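PDB 3OEP: urea carboxylase from Thermus thermophilus, which is of unknown function but is a homologue of the KipI and KipA proteins, with cyclophilin-like domains, and not a true allophanate hydrolase. Local coordinates for residues A[243-248]-A[344-349]; A[411-416]-A[451-456]. All blocks are in the same frame, centred on the assembly; numbering follows the deposited sequence.

Contact 1. Residues A[243-248]-A[344-349]; sequences GHLGLA and PFLGSA
Leu247 and Leu346 meet methyl to methyl at the tip of a type I' beta turn that runs from Phe345 to Ser348, joining the loop after strand 233-235 to the loop after strand 331-336 in the carboxyltransferase A and B family region. Their CD1 atoms lie 3.6 Å apart, and the two side chains cross at about a right angle. A chi1 near -60° in both (-64° in Leu247, -61° in Leu346) turns the branch away from the carbonyl carbon and toward the other segment; no hydrogen bond runs between 243-248 and 344-349. Leu346 sits at the first corner of the turn, where its backbone takes up left-handed angles, and Gly347 follows at the second, with angles that suit glycine. The turn's own bond, Ser348 N to Phe345 O, is weak; a firmer one, Phe345 N to Ser348 O at 2.8 Å, pairs the same two residues.

Around the leucine pair the packing becomes looser. Phe345 starts out in a direction that does not face the other loop, but its ring swings back until CE2 comes within 4.4 Å of Leu247 CD1. The same ring offers one face to Leu346 CG, 3.8 Å above its plane and displaced toward the rim, so the turn's two apolar side chains support each other. Leu247 and Phe345 also share Ile357. The two short segments are thus a worked example of apolar contact alone, while the loops that carry them are also tied by polar bonds: Arg239 to Phe345 O, Asp236 to Ser348 OG and Ala349 N, and Asp352 to Ala248 N. In 243-248, a short 3-10 turn brings Gly246 N to 3.0 Å from Gly243 O, and Leu245 CD1 reaches Leu346 CD1 at 4.3 Å.

Contact 2. Residues A[411-416]-A[451-456]; sequences GPFRVA and GRPLVL
Phe413 faces Pro453 and Ala416 faces Arg452 with CA separations of 9.8 and 9.2 Å, roughly two strand spacings, and no backbone hydrogen bond joins the segments because strand 422-426 lies between strands 413-418 and 454-456 in the sheet. What connects them is therefore left to side chains that meet beside the middle strand.

At one end, the Phe413 ring brings CE2 to 4.5 Å from Pro453 CG, a loose apolar touch between two buried residues. Pro428 and Val430 also lie against this ring, so the proline supplies one part of a larger apolar surround. At the other end the chain turns a corner at Ala416, whose methyl is directed at the opposing segment and meets the end of a long arginine. Arg452 sets out with its chain turned away from its own carbonyl carbon (chi1 -61°), then runs extended from CG to NE, and this reach brings NH1 to 3.6 Å from Ala416 CB. The methyl offers NH1 only a van der Waals contact. The polar bond of NH1 is instead a salt bridge to OE2 of Glu424, on the strand between; Ala416 packs against Glu424 too, and their backbones are hydrogen-bonded. Arg452 thus lies along the middle strand, and its side chain also touches Leu426. The Glu424 carboxylate probably fixes the position of the guanidinium, which is otherwise at an exposed edge of the contact. A glycerol, probably from the crystallisation liquor, is bound close to Ala416.

The contact thus links next-but-one strands of a mixed seven-strand sheet, in which 422-426 separates 413-418 from 454-456, within a carboxyltransferase A and B region assigned to the cyclophilin-like clan.

In the fold
From the N terminus, the chain first builds strand 3-8, helix 15-30 and strands 36-42 and 45-50, then the sheet of strands 77-83 to 194-199, before contact 1 opens at 243-248. That segment bonds back to Asp38, on strand 36-42, and to Gly122, in the loop between 112-117 and 124-127. Contact 1 closes a loop of 95 residues, which holds helix 255-264 and most strands of two antiparallel sheets. Contact 2 then closes a shorter loop of 34 residues inside the last seven-strand sheet, among strands 413-418, 422-426 and 454-456. Contacts 1 and 2 follow in series, neither nested nor crossing, with centres about 28 Å apart.

Contact 1. Residues A[243-248]-A[344-349]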
loop_
_atom_site.group_PDB
_atom_site.type_symbol
_atom_site.label_atom_id
_atom_site.label_comp_id
_atom_site.label_asym_id
_atom_site.label_seq_id
_atom_site.Cartn_x
_atom_site.Cartn_y
_atom_site.Cartn_z
ATOM N N GLY A 243 -3.657 -7.147 4.274
ATOM C CA GLY A 243 -4.000 -7.075 2.856
ATOM C C GLY A 243 -5.440 -7.431 2.544
ATOM O O GLY A 243 -6.029 -6.906 1.596
ATOM N N HIS A 244 -6.020 -8.318 3.348
ATOM C CA HIS A 244 -7.416 -8.715 3.175
ATOM C C HIS A 244 -8.401 -7.565 3.445
ATOM O O HIS A 244 -9.589 -7.671 3.122
ATOM C CB HIS A 244 -7.744 -9.934 4.055
ATOM C CG HIS A 244 -7.792 -9.640 5.525
ATOM N ND1 HIS A 244 -6.665 -9.392 6.279
ATOM C CD2 HIS A 244 -8.840 -9.564 6.379
ATOM C CE1 HIS A 244 -7.018 -9.173 7.535
ATOM N NE2 HIS A 244 -8.331 -9.276 7.623
ATOM N N LEU A 245 -7.906 -6.483 4.039
ATOM C CA LEU A 245 -8.705 -5.286 4.302
ATOM C C LEU A 245 -8.338 -4.128 3.384
ATOM O O LEU A 245 -8.944 -3.061 3.473
ATOM C CB LEU A 245 -8.502 -4.839 5.747
ATOM C CG LEU A 245 -8.843 -5.870 6.824
ATOM C CD1 LEU A 245 -8.323 -5.375 8.178
ATOM C CD2 LEU A 245 -10.335 -6.140 6.853
ATOM N N GLY A 246 -7.340 -4.320 2.524
ATOM C CA GLY A 246 -6.846 -3.248 1.667
ATOM C C GLY A 246 -5.700 -2.437 2.238
ATOM O O GLY A 246 -5.348 -1.401 1.682
ATOM N N LEU A 247 -5.116 -2.896 3.347
ATOM C CA LEU A 247 -4.050 -2.158 4.008
ATOM C C LEU A 247 -2.700 -2.549 3.429
ATOM O O LEU A 247 -2.337 -3.726 3.416
ATOM C CB LEU A 247 -4.084 -2.410 5.516
ATOM C CG LEU A 247 -5.343 -1.900 6.213
ATOM C CD1 LEU A 247 -5.431 -2.466 7.623
ATOM C CD2 LEU A 247 -5.386 -0.380 6.214
ATOM N N ALA A 248 -1.968 -1.553 2.938
ATOM C CA ALA A 248 -0.668 -1.777 2.303
ATOM C C ALA A 248 0.381 -2.218 3.320
ATOM O O ALA A 248 0.239 -1.977 4.520
ATOM C CB ALA A 248 -0.205 -0.501 1.595
ATOM N N PRO A 344 0.441 2.448 17.543
ATOM C CA PRO A 344 0.182 1.524 16.438
ATOM C C PRO A 344 -1.280 1.513 15.994
ATOM O O PRO A 344 -2.178 1.845 16.770
ATOM C CB PRO A 344 0.539 0.167 17.038
ATOM C CG PRO A 344 0.167 0.319 18.486
ATOM C CD PRO A 344 0.562 1.740 18.831
ATOM N N PHE A 345 -1.495 1.124 14.743
ATOM C CA PHE A 345 -2.821 0.808 14.225
ATOM C C PHE A 345 -2.716 -0.553 13.546
ATOM O O PHE A 345 -1.933 -0.728 12.614
ATOM C CB PHE A 345 -3.291 1.868 13.233
ATOM C CG PHE A 345 -4.606 1.542 12.572
ATOM C CD1 PHE A 345 -5.803 1.796 13.220
ATOM C CD2 PHE A 345 -4.637 0.973 11.306
ATOM C CE1 PHE A 345 -7.019 1.498 12.608
ATOM C CE2 PHE A 345 -5.841 0.674 10.687
ATOM C CZ PHE A 345 -7.035 0.933 11.342
ATOM N N LEU A 346 -3.494 -1.512 14.042
ATOM C CA LEU A 346 -3.463 -2.898 13.579
ATOM C C LEU A 346 -2.039 -3.452 13.460
ATOM O O LEU A 346 -1.648 -3.988 12.423
ATOM C CB LEU A 346 -4.255 -3.051 12.273
ATOM C CG LEU A 346 -5.746 -2.697 12.377
ATOM C CD1 LEU A 346 -6.436 -2.815 11.023
ATOM C CD2 LEU A 346 -6.467 -3.571 13.405
ATOM N N GLY A 347 -1.277 -3.299 14.540
ATOM C CA GLY A 347 0.037 -3.922 14.681
ATOM C C GLY A 347 1.230 -3.109 14.209
ATOM O O GLY A 347 2.377 -3.528 14.402
ATOM N N SER A 348 0.987 -1.946 13.607
ATOM C CA SER A 348 2.069 -1.169 13.013
ATOM C C SER A 348 1.899 0.333 13.196
ATOM O O SER A 348 0.782 0.851 13.189
ATOM C CB SER A 348 2.174 -1.501 11.526
ATOM O OG SER A 348 3.094 -0.662 10.854
ATOM N N ALA A 349 3.031 1.016 13.337
ATOM C CA ALA A 349 3.081 2.472 13.383
ATOM C C ALA A 349 3.280 3.092 11.998
ATOM O O ALA A 349 3.372 4.322 11.876
ATOM C CB ALA A 349 4.209 2.922 14.313
#

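Contact 2. Residues A[411-416]-A[451-456]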
loop_
_atom_site.group_PDB
_atom_site.type_symbol
_atom_site.label_atom_id
_atom_site.label_comp_id
_atom_site.label_asym_id
_atom_site.label_seq_id
_atom_site.Cartn_x
_atom_site.Cartn_y
_atom_site.Cartn_z
ATOM N N GLY A 411 15.682 -4.589 -24.081
ATOM C CA GLY A 411 16.446 -3.352 -24.137
ATOM C C GLY A 411 16.194 -2.532 -22.888
ATOM O O GLY A 411 15.378 -2.916 -22.052
ATOM N N PRO A 412 16.884 -1.387 -22.757
ATOM C CA PRO A 412 16.752 -0.581 -21.548
ATOM C C PRO A 412 15.398 0.116 -21.406
ATOM O O PRO A 412 14.790 0.544 -22.398
ATOM C CB PRO A 412 17.872 0.455 -21.689
ATOM C CG PRO A 412 18.137 0.539 -23.141
ATOM C CD PRO A 412 17.873 -0.825 -23.693
ATOM N N PHE A 413 14.945 0.208 -20.162
ATOM C CA PHE A 413 13.825 1.045 -19.789
ATOM C C PHE A 413 14.374 2.253 -19.038
ATOM O O PHE A 413 15.549 2.285 -18.659
ATOM C CB PHE A 413 12.837 0.267 -18.919
ATOM C CG PHE A 413 12.041 -0.751 -19.681
ATOM C CD1 PHE A 413 12.614 -1.957 -20.067
ATOM C CD2 PHE A 413 10.728 -0.495 -20.034
ATOM C CE1 PHE A 413 11.876 -2.894 -20.785
ATOM C CE2 PHE A 413 9.988 -1.425 -20.753
ATOM C CZ PHE A 413 10.567 -2.627 -21.130
ATOM N N ARG A 414 13.521 3.247 -18.848
ATOM C CA ARG A 414 13.886 4.478 -18.169
ATOM C C ARG A 414 12.768 4.825 -17.192
ATOM O O ARG A 414 11.593 4.694 -17.528
ATOM C CB ARG A 414 14.060 5.594 -19.205
ATOM C CG ARG A 414 14.708 6.859 -18.687
ATOM C CD ARG A 414 15.041 7.808 -19.840
ATOM N NE ARG A 414 13.839 8.389 -20.451
ATOM C CZ ARG A 414 13.308 8.039 -21.623
ATOM N NH1 ARG A 414 12.214 8.657 -22.046
ATOM N NH2 ARG A 414 13.849 7.091 -22.383
ATOM N N VAL A 415 13.126 5.262 -15.986
ATOM C CA VAL A 415 12.122 5.618 -14.986
ATOM C C VAL A 415 11.444 6.931 -15.392
ATOM O O VAL A 415 12.115 7.922 -15.648
ATOM C CB VAL A 415 12.746 5.793 -13.589
ATOM C CG1 VAL A 415 11.706 6.315 -12.586
ATOM C CG2 VAL A 415 13.348 4.475 -13.098
ATOM N N ALA A 416 10.117 6.920 -15.471
ATOM C CA ALA A 416 9.340 8.127 -15.760
ATOM C C ALA A 416 8.950 8.838 -14.469
ATOM O O ALA A 416 9.051 10.063 -14.362
ATOM C CB ALA A 416 8.099 7.777 -16.560
ATOM N N GLY A 451 -0.623 1.211 -21.923
ATOM C CA GLY A 451 -0.051 2.050 -20.879
ATOM C C GLY A 451 1.322 1.577 -20.463
ATOM O O GLY A 451 1.829 0.569 -20.962
ATOM N N ARG A 452 1.915 2.311 -19.529
ATOM C CA ARG A 452 3.285 2.068 -19.106
ATOM C C ARG A 452 3.345 0.965 -18.049
ATOM O O ARG A 452 2.475 0.893 -17.178
ATOM C CB ARG A 452 3.879 3.353 -18.535
ATOM C CG ARG A 452 3.947 4.503 -19.531
ATOM C CD ARG A 452 4.279 5.800 -18.833
ATOM N NE ARG A 452 4.329 6.929 -19.758
ATOM C CZ ARG A 452 4.647 8.174 -19.410
ATOM N NH1 ARG A 452 4.950 8.470 -18.150
ATOM N NH2 ARG A 452 4.665 9.131 -20.332
ATOM N N PRO A 453 4.381 0.111 -18.112
ATOM C CA PRO A 453 4.599 -0.819 -17.007
ATOM C C PRO A 453 4.847 -0.085 -15.688
ATOM O O PRO A 453 5.467 0.978 -15.685
ATOM C CB PRO A 453 5.851 -1.589 -17.430
ATOM C CG PRO A 453 5.914 -1.445 -18.906
ATOM C CD PRO A 453 5.350 -0.095 -19.203
ATOM N N LEU A 454 4.351 -0.651 -14.592
ATOM C CA LEU A 454 4.517 -0.087 -13.254
ATOM C C LEU A 454 5.022 -1.192 -12.330
ATOM O O LEU A 454 4.357 -2.223 -12.178
ATOM C CB LEU A 454 3.178 0.442 -12.730
ATOM C CG LEU A 454 3.151 1.020 -11.313
ATOM C CD1 LEU A 454 3.866 2.366 -11.266
ATOM C CD2 LEU A 454 1.715 1.166 -10.822
ATOM N N VAL A 455 6.188 -0.990 -11.718
ATOM C CA VAL A 455 6.699 -1.946 -10.739
ATOM C C VAL A 455 6.104 -1.565 -9.379
ATOM O O VAL A 455 6.298 -0.444 -8.912
ATOM C CB VAL A 455 8.231 -1.950 -10.646
ATOM C CG1 VAL A 455 8.692 -3.080 -9.731
ATOM C CG2 VAL A 455 8.859 -2.087 -12.030
ATOM N N LEU A 456 5.383 -2.495 -8.765
ATOM C CA LEU A 456 4.620 -2.232 -7.546
ATOM C C LEU A 456 5.496 -2.350 -6.306
ATOM O O LEU A 456 6.197 -3.344 -6.136
ATOM C CB LEU A 456 3.460 -3.222 -7.438
ATOM C CG LEU A 456 2.522 -3.232 -8.649
ATOM C CD1 LEU A 456 1.500 -4.350 -8.531
ATOM C CD2 LEU A 456 1.833 -1.894 -8.809
#